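Local coordinates for beta-hydroxyacyl-(Acyl-carrier-protein) dehydratase FabA/FabZ (Xenorhabdus doucetiae, PDB 6QSR) that probably acts as a hotdog-fold dehydratase within the ApeI:P heterocomplex of the type II polyketide synthase that makes aryl polyene pigments, at residues Met38-Gln43 and Met83-Gly88; Val47-Val52 and Gly92-Glu97; His53-Val58 and Gly124-Ile129; Met107-Arg112 and Asn160-Asn165; Val114-Pro119 and Val153-Arg158. All coordinates share one frame; numbering follows the deposited sequence.

Contact 1: Met38-Gln43 and Met83-Gly88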
# COMPACT_ATOMS: atom_id res chain seq x y z
N MET B 38 2.26 -6.01 10.22
CA MET B 38 1.70 -5.57 8.93
C MET B 38 0.18 -5.69 8.79
O MET B 38 -0.34 -5.81 7.68
CB MET B 38 2.41 -6.31 7.77
CG MET B 38 3.78 -5.74 7.47
SD MET B 38 3.73 -4.00 6.99
CE MET B 38 2.62 -4.04 5.58
N VAL B 39 -0.55 -5.65 9.91
CA VAL B 39 -2.00 -5.48 9.88
C VAL B 39 -2.23 -4.04 10.28
O VAL B 39 -1.90 -3.65 11.40
CB VAL B 39 -2.72 -6.43 10.84
CG1 VAL B 39 -4.22 -6.13 10.87
CG2 VAL B 39 -2.46 -7.87 10.45
N LEU B 40 -2.81 -3.26 9.37
CA LEU B 40 -2.99 -1.83 9.56
C LEU B 40 -4.46 -1.45 9.80
O LEU B 40 -4.84 -0.31 9.57
CB LEU B 40 -2.40 -1.07 8.36
CG LEU B 40 -0.88 -0.86 8.41
CD1 LEU B 40 -0.11 -2.11 7.99
CD2 LEU B 40 -0.47 0.33 7.55
N LEU B 41 -5.27 -2.40 10.27
CA LEU B 41 -6.64 -2.13 10.69
C LEU B 41 -6.83 -2.71 12.09
O LEU B 41 -6.11 -3.61 12.49
CB LEU B 41 -7.65 -2.76 9.72
CG LEU B 41 -7.48 -2.45 8.23
CD1 LEU B 41 -8.37 -3.36 7.39
CD2 LEU B 41 -7.80 -0.99 7.96
N GLU B 42 -7.81 -2.18 12.81
CA GLU B 42 -8.09 -2.59 14.20
C GLU B 42 -9.46 -3.24 14.42
O GLU B 42 -9.59 -4.07 15.30
CB GLU B 42 -7.91 -1.38 15.13
CG GLU B 42 -6.45 -1.00 15.27
CD GLU B 42 -6.20 0.30 16.02
OE1 GLU B 42 -7.07 1.19 16.05
OE2 GLU B 42 -5.08 0.43 16.58
N GLN B 43 -10.47 -2.88 13.62
CA GLN B 43 -11.84 -3.32 13.89
C GLN B 43 -12.62 -3.57 12.58
O GLN B 43 -12.61 -2.72 11.69
CB GLN B 43 -12.53 -2.22 14.70
CG GLN B 43 -13.90 -2.56 15.24
CD GLN B 43 -13.91 -2.87 16.73
OE1 GLN B 43 -13.04 -3.58 17.24
NE2 GLN B 43 -14.91 -2.35 17.43
N MET B 83 -7.02 0.66 2.59
CA MET B 83 -8.07 0.24 1.64
C MET B 83 -7.86 -1.18 1.10
O MET B 83 -8.82 -1.96 0.99
CB MET B 83 -8.19 1.24 0.49
CG MET B 83 -8.87 2.53 0.90
SD MET B 83 -9.02 3.70 -0.46
CE MET B 83 -7.49 4.59 -0.31
N ALA B 84 -6.61 -1.51 0.79
CA ALA B 84 -6.25 -2.84 0.32
C ALA B 84 -6.58 -3.90 1.36
O ALA B 84 -7.17 -4.94 1.03
CB ALA B 84 -4.77 -2.90 -0.03
N GLN B 85 -6.23 -3.62 2.61
CA GLN B 85 -6.51 -4.56 3.69
C GLN B 85 -7.99 -4.71 3.99
O GLN B 85 -8.43 -5.80 4.32
CB GLN B 85 -5.71 -4.22 4.96
CG GLN B 85 -4.25 -4.58 4.80
CD GLN B 85 -3.43 -4.41 6.06
OE1 GLN B 85 -3.96 -4.45 7.17
NE2 GLN B 85 -2.13 -4.23 5.89
N ALA B 86 -8.77 -3.64 3.82
CA ALA B 86 -10.22 -3.73 3.94
C ALA B 86 -10.80 -4.70 2.90
O ALA B 86 -11.69 -5.48 3.23
CB ALA B 86 -10.87 -2.36 3.80
N ILE B 87 -10.26 -4.67 1.69
CA ILE B 87 -10.65 -5.59 0.63
C ILE B 87 -10.26 -7.01 1.04
O ILE B 87 -11.02 -7.97 0.83
CB ILE B 87 -10.02 -5.23 -0.75
CG1 ILE B 87 -10.53 -3.87 -1.25
CG2 ILE B 87 -10.33 -6.30 -1.79
CD1 ILE B 87 -9.64 -3.24 -2.31
N GLY B 88 -9.07 -7.14 1.63
CA GLY B 88 -8.61 -8.40 2.23
C GLY B 88 -9.53 -8.98 3.28
O GLY B 88 -9.76 -10.19 3.30

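Contact 2: Val47-Val52 and Gly92-Glu97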
# COMPACT_ATOMS: atom_id res chain seq x y z
N VAL B 47 -19.57 -6.23 7.17
CA VAL B 47 -19.26 -6.89 5.91
C VAL B 47 -20.55 -7.43 5.29
O VAL B 47 -21.41 -7.98 6.00
CB VAL B 47 -18.30 -8.10 6.07
CG1 VAL B 47 -17.73 -8.50 4.71
CG2 VAL B 47 -17.16 -7.82 7.05
N SER B 48 -20.66 -7.29 3.97
CA SER B 48 -21.76 -7.87 3.22
C SER B 48 -21.24 -8.35 1.87
O SER B 48 -20.06 -8.20 1.58
CB SER B 48 -22.89 -6.85 3.04
OG SER B 48 -22.55 -5.85 2.10
N ASP B 49 -22.13 -8.89 1.04
CA ASP B 49 -21.74 -9.41 -0.27
C ASP B 49 -21.13 -8.37 -1.22
O ASP B 49 -20.43 -8.76 -2.15
CB ASP B 49 -22.93 -10.10 -0.96
CG ASP B 49 -23.38 -11.37 -0.25
OD1 ASP B 49 -24.59 -11.49 0.04
OD2 ASP B 49 -22.53 -12.24 0.03
N ASN B 50 -21.39 -7.08 -1.03
CA ASN B 50 -20.80 -6.06 -1.90
C ASN B 50 -20.12 -4.87 -1.18
O ASN B 50 -19.86 -3.84 -1.81
CB ASN B 50 -21.89 -5.54 -2.85
CG ASN B 50 -23.00 -4.81 -2.12
OD1 ASN B 50 -22.89 -4.52 -0.92
ND2 ASN B 50 -24.08 -4.51 -2.83
N HIS B 51 -19.83 -5.03 0.11
CA HIS B 51 -19.38 -3.91 0.96
C HIS B 51 -18.55 -4.40 2.15
O HIS B 51 -18.81 -5.47 2.71
CB HIS B 51 -20.61 -3.09 1.42
CG HIS B 51 -20.40 -2.31 2.68
ND1 HIS B 51 -20.04 -0.98 2.68
CD2 HIS B 51 -20.52 -2.67 3.99
CE1 HIS B 51 -19.93 -0.56 3.93
NE2 HIS B 51 -20.21 -1.56 4.74
N VAL B 52 -17.56 -3.59 2.54
CA VAL B 52 -16.85 -3.81 3.79
C VAL B 52 -16.54 -2.47 4.46
O VAL B 52 -16.16 -1.49 3.78
CB VAL B 52 -15.57 -4.67 3.60
CG1 VAL B 52 -14.61 -4.06 2.58
CG2 VAL B 52 -14.85 -4.90 4.93
N GLY B 92 -11.60 -12.45 3.06
CA GLY B 92 -11.41 -13.35 4.20
C GLY B 92 -12.69 -13.79 4.88
O GLY B 92 -12.86 -14.97 5.17
N TRP B 93 -13.58 -12.83 5.14
CA TRP B 93 -14.89 -13.08 5.75
C TRP B 93 -15.71 -14.06 4.91
O TRP B 93 -16.28 -15.01 5.45
CB TRP B 93 -15.68 -11.76 5.96
CG TRP B 93 -17.20 -11.95 5.99
CD1 TRP B 93 -18.04 -11.98 4.91
CD2 TRP B 93 -18.03 -12.13 7.14
NE1 TRP B 93 -19.33 -12.18 5.31
CE2 TRP B 93 -19.36 -12.27 6.68
CE3 TRP B 93 -17.78 -12.20 8.51
CZ2 TRP B 93 -20.44 -12.47 7.54
CZ3 TRP B 93 -18.85 -12.39 9.38
CH2 TRP B 93 -20.17 -12.53 8.89
N HIS B 94 -15.76 -13.81 3.61
CA HIS B 94 -16.53 -14.66 2.69
C HIS B 94 -15.96 -16.06 2.51
O HIS B 94 -16.73 -17.01 2.35
CB HIS B 94 -16.72 -13.94 1.35
CG HIS B 94 -17.72 -12.84 1.43
ND1 HIS B 94 -17.37 -11.51 1.44
CD2 HIS B 94 -19.06 -12.87 1.58
CE1 HIS B 94 -18.46 -10.77 1.56
NE2 HIS B 94 -19.50 -11.58 1.65
N ARG B 95 -14.64 -16.20 2.55
CA ARG B 95 -14.00 -17.53 2.59
C ARG B 95 -14.36 -18.30 3.86
O ARG B 95 -14.60 -19.52 3.80
CB ARG B 95 -12.48 -17.42 2.47
CG ARG B 95 -11.96 -17.14 1.08
CD ARG B 95 -10.44 -17.07 1.13
NE ARG B 95 -9.81 -16.90 -0.18
CZ ARG B 95 -8.89 -17.71 -0.72
NH1 ARG B 95 -8.40 -17.43 -1.92
NH2 ARG B 95 -8.43 -18.80 -0.09
N LYS B 96 -14.39 -17.61 5.00
CA LYS B 96 -14.75 -18.22 6.29
C LYS B 96 -16.22 -18.62 6.37
O LYS B 96 -16.53 -19.69 6.91
CB LYS B 96 -14.40 -17.30 7.46
CG LYS B 96 -12.91 -17.08 7.63
CD LYS B 96 -12.43 -17.17 9.07
CE LYS B 96 -10.95 -17.51 9.12
NZ LYS B 96 -10.37 -17.29 10.46
N GLU B 97 -17.11 -17.78 5.84
CA GLU B 97 -18.54 -18.11 5.71
C GLU B 97 -18.78 -19.30 4.79
O GLU B 97 -19.69 -20.10 5.03
CB GLU B 97 -19.35 -16.91 5.21
CG GLU B 97 -19.51 -15.76 6.19
CD GLU B 97 -20.13 -16.16 7.52
OE1 GLU B 97 -19.65 -15.69 8.57
OE2 GLU B 97 -21.09 -16.96 7.52

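Contact 3: His53-Val58 and Gly124-Ile129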
# COMPACT_ATOMS: atom_id res chain seq x y z
N HIS B 53 -16.74 -2.42 5.78
CA HIS B 53 -16.42 -1.28 6.62
C HIS B 53 -15.51 -1.76 7.75
O HIS B 53 -15.88 -2.64 8.53
CB HIS B 53 -17.70 -0.69 7.20
CG HIS B 53 -17.51 0.53 8.06
ND1 HIS B 53 -18.57 1.17 8.66
CD2 HIS B 53 -16.40 1.22 8.42
CE1 HIS B 53 -18.12 2.20 9.36
NE2 HIS B 53 -16.81 2.26 9.22
N CYS B 54 -14.32 -1.15 7.81
CA CYS B 54 -13.33 -1.40 8.85
C CYS B 54 -12.87 -0.07 9.44
O CYS B 54 -13.03 0.99 8.83
CB CYS B 54 -12.11 -2.13 8.30
SG CYS B 54 -12.43 -3.83 7.78
N GLN B 55 -12.26 -0.16 10.61
CA GLN B 55 -11.90 1.01 11.37
C GLN B 55 -10.50 0.89 11.94
O GLN B 55 -10.02 -0.21 12.24
CB GLN B 55 -12.92 1.21 12.50
CG GLN B 55 -12.97 2.62 13.05
CD GLN B 55 -14.16 2.85 13.97
OE1 GLN B 55 -14.20 2.34 15.08
NE2 GLN B 55 -15.13 3.63 13.50
N VAL B 56 -9.83 2.04 12.07
CA VAL B 56 -8.51 2.09 12.68
C VAL B 56 -8.25 3.50 13.20
O VAL B 56 -8.72 4.47 12.62
CB VAL B 56 -7.42 1.67 11.67
CG1 VAL B 56 -7.29 2.66 10.52
CG2 VAL B 56 -6.09 1.46 12.37
N THR B 57 -7.49 3.59 14.29
CA THR B 57 -7.23 4.88 14.94
C THR B 57 -5.74 5.23 14.81
O THR B 57 -4.88 4.37 14.98
CB THR B 57 -7.71 4.85 16.42
OG1 THR B 57 -9.11 4.57 16.44
CG2 THR B 57 -7.46 6.19 17.13
N VAL B 58 -5.46 6.48 14.46
CA VAL B 58 -4.08 6.95 14.32
C VAL B 58 -3.54 7.24 15.72
O VAL B 58 -3.79 8.30 16.30
CB VAL B 58 -3.97 8.19 13.40
CG1 VAL B 58 -2.51 8.60 13.23
CG2 VAL B 58 -4.60 7.93 12.03
N GLY B 124 -4.68 10.73 16.70
CA GLY B 124 -6.01 10.75 17.32
C GLY B 124 -7.21 10.57 16.38
O GLY B 124 -8.33 10.39 16.85
N SER B 125 -6.99 10.63 15.07
CA SER B 125 -8.06 10.42 14.09
C SER B 125 -8.56 8.98 14.09
O SER B 125 -7.77 8.05 14.02
CB SER B 125 -7.59 10.77 12.68
OG SER B 125 -7.17 12.11 12.60
N VAL B 126 -9.88 8.83 14.18
CA VAL B 126 -10.56 7.55 14.01
C VAL B 126 -10.96 7.45 12.54
O VAL B 126 -11.77 8.24 12.06
CB VAL B 126 -11.77 7.42 14.94
CG1 VAL B 126 -12.48 6.08 14.76
CG2 VAL B 126 -11.30 7.58 16.38
N LEU B 127 -10.33 6.52 11.82
CA LEU B 127 -10.52 6.39 10.37
C LEU B 127 -11.49 5.27 10.01
O LEU B 127 -11.33 4.13 10.46
CB LEU B 127 -9.16 6.16 9.69
CG LEU B 127 -8.16 7.31 9.85
CD1 LEU B 127 -6.91 7.01 9.05
CD2 LEU B 127 -8.75 8.65 9.41
N ASP B 128 -12.50 5.59 9.20
CA ASP B 128 -13.45 4.60 8.68
C ASP B 128 -13.08 4.27 7.24
O ASP B 128 -13.10 5.16 6.38
CB ASP B 128 -14.89 5.12 8.74
CG ASP B 128 -15.41 5.19 10.16
OD1 ASP B 128 -15.39 4.15 10.85
OD2 ASP B 128 -15.84 6.28 10.58
N ILE B 129 -12.73 3.01 7.00
CA ILE B 129 -12.37 2.56 5.66
C ILE B 129 -13.54 1.75 5.09
O ILE B 129 -13.88 0.69 5.61
CB ILE B 129 -11.05 1.75 5.68
CG1 ILE B 129 -9.90 2.61 6.24
CG2 ILE B 129 -10.68 1.30 4.27
CD1 ILE B 129 -9.71 2.50 7.73

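Contact 4: Met107-Arg112 and Asn160-Asn165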
# COMPACT_ATOMS: atom_id res chain seq x y z
N MET B 107 -2.18 -9.54 -2.85
CA MET B 107 -1.40 -8.61 -3.64
C MET B 107 -2.26 -7.46 -4.10
O MET B 107 -3.39 -7.65 -4.54
CB MET B 107 -0.86 -9.29 -4.89
CG MET B 107 0.08 -10.44 -4.62
SD MET B 107 0.65 -11.04 -6.21
CE MET B 107 2.39 -11.15 -5.86
N LEU B 108 -1.69 -6.27 -4.01
CA LEU B 108 -2.26 -5.11 -4.64
C LEU B 108 -1.65 -5.03 -6.05
O LEU B 108 -0.43 -5.04 -6.20
CB LEU B 108 -1.93 -3.87 -3.81
CG LEU B 108 -2.62 -2.57 -4.19
CD1 LEU B 108 -4.13 -2.65 -4.04
CD2 LEU B 108 -2.05 -1.46 -3.33
N LEU B 109 -2.52 -5.02 -7.06
CA LEU B 109 -2.10 -4.91 -8.47
C LEU B 109 -2.10 -3.46 -8.96
O LEU B 109 -1.36 -3.12 -9.89
CB LEU B 109 -3.05 -5.69 -9.39
CG LEU B 109 -3.20 -7.20 -9.26
CD1 LEU B 109 -4.15 -7.70 -10.35
CD2 LEU B 109 -1.85 -7.89 -9.34
N GLY B 110 -2.98 -2.63 -8.42
CA GLY B 110 -3.05 -1.25 -8.87
C GLY B 110 -4.03 -0.38 -8.12
O GLY B 110 -4.89 -0.87 -7.39
N GLY B 111 -3.86 0.92 -8.33
CA GLY B 111 -4.73 1.94 -7.76
C GLY B 111 -4.91 3.06 -8.76
O GLY B 111 -4.02 3.32 -9.58
N ARG B 112 -6.07 3.71 -8.69
CA ARG B 112 -6.47 4.74 -9.64
C ARG B 112 -7.13 5.86 -8.88
O ARG B 112 -8.04 5.60 -8.09
CB ARG B 112 -7.46 4.17 -10.65
CG ARG B 112 -6.84 3.24 -11.67
CD ARG B 112 -7.89 2.62 -12.59
NE ARG B 112 -8.25 3.52 -13.68
CZ ARG B 112 -9.42 3.54 -14.32
NH1 ARG B 112 -10.42 2.70 -14.02
NH2 ARG B 112 -9.61 4.43 -15.30
N ASN B 160 -7.32 -2.40 -7.36
CA ASN B 160 -7.37 -3.74 -7.93
C ASN B 160 -6.45 -4.66 -7.15
O ASN B 160 -5.30 -4.31 -6.87
CB ASN B 160 -6.98 -3.71 -9.41
CG ASN B 160 -8.00 -2.98 -10.27
OD1 ASN B 160 -9.20 -3.13 -10.09
ND2 ASN B 160 -7.52 -2.18 -11.21
N THR B 161 -6.95 -5.85 -6.81
CA THR B 161 -6.23 -6.82 -5.98
C THR B 161 -6.17 -8.20 -6.63
O THR B 161 -6.90 -8.48 -7.58
CB THR B 161 -6.91 -6.97 -4.62
OG1 THR B 161 -8.31 -7.22 -4.81
CG2 THR B 161 -6.72 -5.70 -3.78
N TYR B 162 -5.31 -9.05 -6.09
CA TYR B 162 -5.02 -10.37 -6.64
C TYR B 162 -4.62 -11.27 -5.48
O TYR B 162 -3.82 -10.88 -4.63
CB TYR B 162 -3.92 -10.23 -7.69
CG TYR B 162 -3.30 -11.49 -8.30
CD1 TYR B 162 -4.07 -12.62 -8.61
CD2 TYR B 162 -1.94 -11.51 -8.64
CE1 TYR B 162 -3.48 -13.75 -9.19
CE2 TYR B 162 -1.35 -12.62 -9.21
CZ TYR B 162 -2.12 -13.73 -9.49
OH TYR B 162 -1.50 -14.82 -10.07
N GLN B 163 -5.21 -12.47 -5.44
CA GLN B 163 -5.01 -13.39 -4.33
C GLN B 163 -4.52 -14.72 -4.91
O GLN B 163 -5.31 -15.64 -5.11
CB GLN B 163 -6.32 -13.53 -3.54
CG GLN B 163 -6.13 -13.52 -2.04
CD GLN B 163 -7.43 -13.32 -1.28
OE1 GLN B 163 -7.52 -12.45 -0.41
NE2 GLN B 163 -8.45 -14.11 -1.62
N PRO B 164 -3.21 -14.82 -5.19
CA PRO B 164 -2.68 -16.02 -5.83
C PRO B 164 -2.43 -17.15 -4.84
O PRO B 164 -2.28 -16.90 -3.64
CB PRO B 164 -1.35 -15.54 -6.40
CG PRO B 164 -0.89 -14.53 -5.41
CD PRO B 164 -2.13 -13.85 -4.90
N ASN B 165 -2.38 -18.38 -5.36
CA ASN B 165 -1.80 -19.52 -4.65
C ASN B 165 -0.30 -19.30 -4.56
O ASN B 165 0.28 -18.58 -5.38
CB ASN B 165 -2.04 -20.84 -5.39
CG ASN B 165 -3.49 -21.29 -5.34
OD1 ASN B 165 -4.40 -20.50 -5.55
ND2 ASN B 165 -3.69 -22.58 -5.07

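Contact 5: Val114-Pro119 and Val153-Arg158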
# COMPACT_ATOMS: atom_id res chain seq x y z
N VAL B 114 -6.42 7.70 -6.31
CA VAL B 114 -6.45 7.67 -4.86
C VAL B 114 -6.10 9.08 -4.40
O VAL B 114 -4.93 9.44 -4.31
CB VAL B 114 -5.53 6.57 -4.29
CG1 VAL B 114 -5.65 6.52 -2.77
CG2 VAL B 114 -5.90 5.23 -4.91
N ARG B 115 -7.13 9.89 -4.16
CA ARG B 115 -6.97 11.32 -3.89
C ARG B 115 -7.27 11.62 -2.43
O ARG B 115 -8.32 11.23 -1.93
CB ARG B 115 -7.88 12.13 -4.82
CG ARG B 115 -7.59 11.87 -6.29
CD ARG B 115 -8.05 13.00 -7.18
NE ARG B 115 -7.60 12.77 -8.56
CZ ARG B 115 -8.38 12.46 -9.60
NH1 ARG B 115 -9.71 12.32 -9.47
NH2 ARG B 115 -7.82 12.28 -10.79
N CYS B 116 -6.34 12.31 -1.78
CA CYS B 116 -6.41 12.60 -0.35
C CYS B 116 -6.62 14.10 -0.16
O CYS B 116 -5.95 14.90 -0.79
CB CYS B 116 -5.12 12.13 0.33
SG CYS B 116 -5.24 11.81 2.10
N GLN B 117 -7.54 14.46 0.74
CA GLN B 117 -7.80 15.86 1.06
C GLN B 117 -6.73 16.45 1.98
O GLN B 117 -6.62 17.67 2.09
CB GLN B 117 -9.17 15.99 1.74
CG GLN B 117 -10.34 15.55 0.87
CD GLN B 117 -10.50 16.41 -0.37
OE1 GLN B 117 -10.11 17.58 -0.39
NE2 GLN B 117 -11.07 15.83 -1.41
N VAL B 118 -5.96 15.58 2.65
CA VAL B 118 -4.87 16.00 3.53
C VAL B 118 -3.60 15.22 3.23
O VAL B 118 -3.67 14.09 2.74
CB VAL B 118 -5.24 15.85 5.03
CG1 VAL B 118 -6.38 16.80 5.39
CG2 VAL B 118 -5.62 14.42 5.39
N PRO B 119 -2.42 15.82 3.51
CA PRO B 119 -1.15 15.13 3.28
C PRO B 119 -0.85 14.01 4.28
O PRO B 119 -0.13 13.07 3.95
CB PRO B 119 -0.12 16.25 3.37
CG PRO B 119 -0.77 17.34 4.13
CD PRO B 119 -2.23 17.23 3.87
N VAL B 153 -15.33 12.92 4.34
CA VAL B 153 -14.57 12.11 3.39
C VAL B 153 -13.17 12.72 3.21
O VAL B 153 -13.05 13.88 2.83
CB VAL B 153 -15.28 12.03 2.02
CG1 VAL B 153 -14.42 11.31 1.00
CG2 VAL B 153 -16.64 11.33 2.16
N LEU B 154 -12.14 11.92 3.47
CA LEU B 154 -10.74 12.34 3.35
C LEU B 154 -10.00 11.72 2.16
O LEU B 154 -9.03 12.31 1.69
CB LEU B 154 -9.98 11.98 4.63
CG LEU B 154 -10.46 12.65 5.91
CD1 LEU B 154 -9.62 12.13 7.07
CD2 LEU B 154 -10.37 14.16 5.84
N VAL B 155 -10.41 10.53 1.72
CA VAL B 155 -9.79 9.84 0.59
C VAL B 155 -10.87 9.15 -0.23
O VAL B 155 -11.79 8.57 0.33
CB VAL B 155 -8.76 8.77 1.06
CG1 VAL B 155 -8.00 8.20 -0.13
CG2 VAL B 155 -7.80 9.34 2.08
N THR B 156 -10.74 9.21 -1.56
CA THR B 156 -11.54 8.38 -2.47
C THR B 156 -10.56 7.66 -3.37
O THR B 156 -9.41 8.09 -3.50
CB THR B 156 -12.55 9.20 -3.31
OG1 THR B 156 -11.87 10.21 -4.07
CG2 THR B 156 -13.61 9.85 -2.42
N GLY B 157 -11.00 6.57 -3.99
CA GLY B 157 -10.10 5.78 -4.84
C GLY B 157 -10.70 4.50 -5.39
O GLY B 157 -11.75 4.06 -4.93
N ARG B 158 -10.01 3.92 -6.38
CA ARG B 158 -10.29 2.56 -6.85
C ARG B 158 -9.03 1.72 -6.75
O ARG B 158 -7.93 2.18 -7.10
CB ARG B 158 -10.79 2.54 -8.29
CG ARG B 158 -12.19 3.08 -8.46
CD ARG B 158 -12.74 2.76 -9.84
NE ARG B 158 -14.09 3.29 -10.00
CZ ARG B 158 -14.81 3.21 -11.12
NH1 ARG B 158 -14.31 2.63 -12.21
NH2 ARG B 158 -16.03 3.73 -11.15

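Contact 1: Met38-Gln43 and Met83-Gly88
This is a buried helix-to-loop contact at the heart of the hotdog fold, in which the amide of Q85 on helix 79-97 docks against the backbone of M38-L40, in the loop leading to strand 43-48. OE1 of Q85 accepts from L40 N at 2.8 Å in a nearly straight bond (171° at the hydrogen), with the donor tilted somewhat from the carbonyl plane of the amide. At the other arm, NE2 of Q85 approaches M38 O at 3.0 Å, but an angle of only 125° makes this bond weak. NE2 also bonds to E81, about one turn earlier on the helix, and the two uses together fix which way round the amide lies. Q85 CG stands opposite its own carbonyl carbon (chi1 -74°), and the chain runs extended from there to the loop. Apolar atoms close in beside it: L40 CD1 is 3.6 Å from Q85 NE2. L41 points toward the helix and slides past Q85 in the opposite direction, its CD1 resting 3.7 Å from Q85 CB and 3.6 Å from A86 N. V39 and Q85 both touch H34, which binds the sodium ion together with D29 and L32. Around this core, L41 packs on C54 of strand 51-57, A86 on I129 and M131 of strand 126-133, and M83 and I87, directed away from the loop, on strand 152-162.

Contact 2: Val47-Val52 and Gly92-Glu97
V47 lays CG1 over one face of the W93 indole, a CH-pi contact with CG1 3.9 Å from the centroid of the five-membered ring and 29° off its normal. Between these two residues the nearest atoms are V47 CG1 and W93 CD1, 3.5 Å apart. On the opposite face, near the rim, lies CG of E97, so the indole is held between a strand residue and the next turn of its own helix. W93 takes a first torsion of 154°, with CG swung away from its backbone N, whereas H94 keeps CG beside its N (chi1 -74°); these torsions bring the rings together, with W93 CD1 about 3.4 Å above the centre of the H94 imidazole. The partners are the last turns of helix 79-97 and the hairpin joining strands 43-48 and 51-57, whose type I turn spans S48 to H51, with S48 N bonded to H51 O across its ends. H94 presents an edge to this turn: its CE1 comes within 3.0 Å of S48 O, near the ring plane. From an oblique direction D49 OD2 approaches H94 NE2 at 3.5 Å, its carboxylate plane moderately inclined to the ring. The other ring nitrogen, ND1, is hydrogen-bonded to W90 O, which fixes the imidazole's rotation. Y25 completes the patch, its ring meeting W93 and its hydroxyl bonding V47 N.

Contact 3: His53-Val58 and Gly124-Ile129
Strands 53-57 and 126-129 run antiparallel, their axes at 157°, with C54/I129 and V56/L127 as hydrogen-bonded pairs and Q55/D128 and T57/V126 as non-hydrogen-bonded ones. The ladder runs past the strand ends through V58 N to S125 O (2.8 Å) and G124 N to V58 O (2.6 Å). On one face D128 gathers two donors on a single oxygen. H53 NE2 reaches D128 OD1 at 2.9 Å, with the oxygen in the imidazole plane but the ring nitrogen well above the carboxylate plane. Q55 NE2 meets the same OD1 at 2.7 Å, on the syn side of the carboxylate, somewhat out of its plane. Q55 lies alongside D128, its extended chain starting with CG turned away from the backbone N (chi1 -159°), while its CD rests 3.7 Å from V126 CG1. Two donors on one oxygen would probably favour the charged carboxylate. The opposite face is apolar: V56 CG1 touches I129 CD1 at 3.7 Å; just past the strand end V58 CG2 meets L127 CD1 at 3.9 Å. C54, V56, L127 and I129 all turn to helix 79-97, touching V89, M82 and A86. A curved antiparallel sheet wrapped around one long helix is the hallmark of the hotdog fold.

Contact 4: Met107-Arg112 and Asn160-Asn165
The sulfur of M107 lies beside the Y162 ring, SD 3.6 Å from CD2, in an oblique Met-aromatic contact with the sulfur 4.6 Å from the ring centroid. The two side chains run alongside each other in the same direction; CG beside the backbone N (chi1 -63°) and an extended chi2 carry M107 SD to 3.9 Å from P164 CG. P164 in turn places CD over the centre of one face of the Y162 ring. L109 crosses Y162 at a slant, its CG 3.5 Å from Y162 CB. L109 belongs to a classic beta bulge in the antiparallel pairing of strands 107-116 and 152-162: with G110 it faces N160, whose O accepts from L109 N at 2.9 Å and from G110 N at 3.3 Å, both from the same side of its carbonyl plane. N160 N returns a bond to G110 O, and beyond the bulge M107 and Y162 are paired through both backbone bonds. On the other face L108 CD1 meets T161 CG2 at 4.0 Å, L108 packing on I80 and A84 of helix 79-97. The Y162 hydroxyl is bonded to E168 and its ring stacks with F140. G110-R112 also pair with a strand of the neighbouring AMP-dependent synthetase and ligase chain.

Contact 5: Val114-Pro119 and Val153-Arg158
Backbone bonds join R115-Q117 to L154-T156 in antiparallel fashion: R115 N to T156 O at 3.0 Å, T156 N to R115 O at 3.2 Å, and Q117 N to L154 O at 2.8 Å. Each of these three carbonyl oxygens takes a CA-H as well, the shortest such approach being V155 CA to R115 O at 3.2 Å. These are strands 107-116 and 152-162 of the hotdog sheet, and the second carries a classic beta bulge where L154 and V155 both face I147 of strand 140-149. Apolar contact lies on the face turned to helix 79-97: V114 and V155 cross at a slant, CG1 to CG1 at 3.9 Å. Both valines carry CG1 opposite the backbone N (chi1 -177° and -173°), and both touch M83 of the helix. G157, lacking a side chain, lets V114 come close, CA to CA 4.1 Å. Beyond the strand end, Q117, with CG beside its backbone N (chi1 -62°), sets that CG 3.7 Å from V153 O. Charge is used on the other face, where R115 leads its guanidinium away into a salt bridge with E66 of the neighbouring AMP-dependent synthetase and ligase chain, a strand of which also pairs with V114 and R115.

How the contacts relate
From the N terminus, the chain opens contacts 1, 2 and 3 at 38-43, 47-52 and 53-58. Helix 79-97 then closes contact 1 and, further on, contact 2; strand 126-133 closes contact 3, so these three cross one another. Before that closure, strand 107-116 opens contacts 4 and 5, which cross contact 3; strand 152-162 closes contact 5 first and contact 4 last, the former lying within the latter. Contacts 1 and 2 fix the helix to the N-terminal loop and hairpin, while contacts 3, 4 and 5 assemble the sheet around it. M83 of contact 1 packs on V114 and V155 of contact 5, and R112 N meets R158 O between contacts 4 and 5.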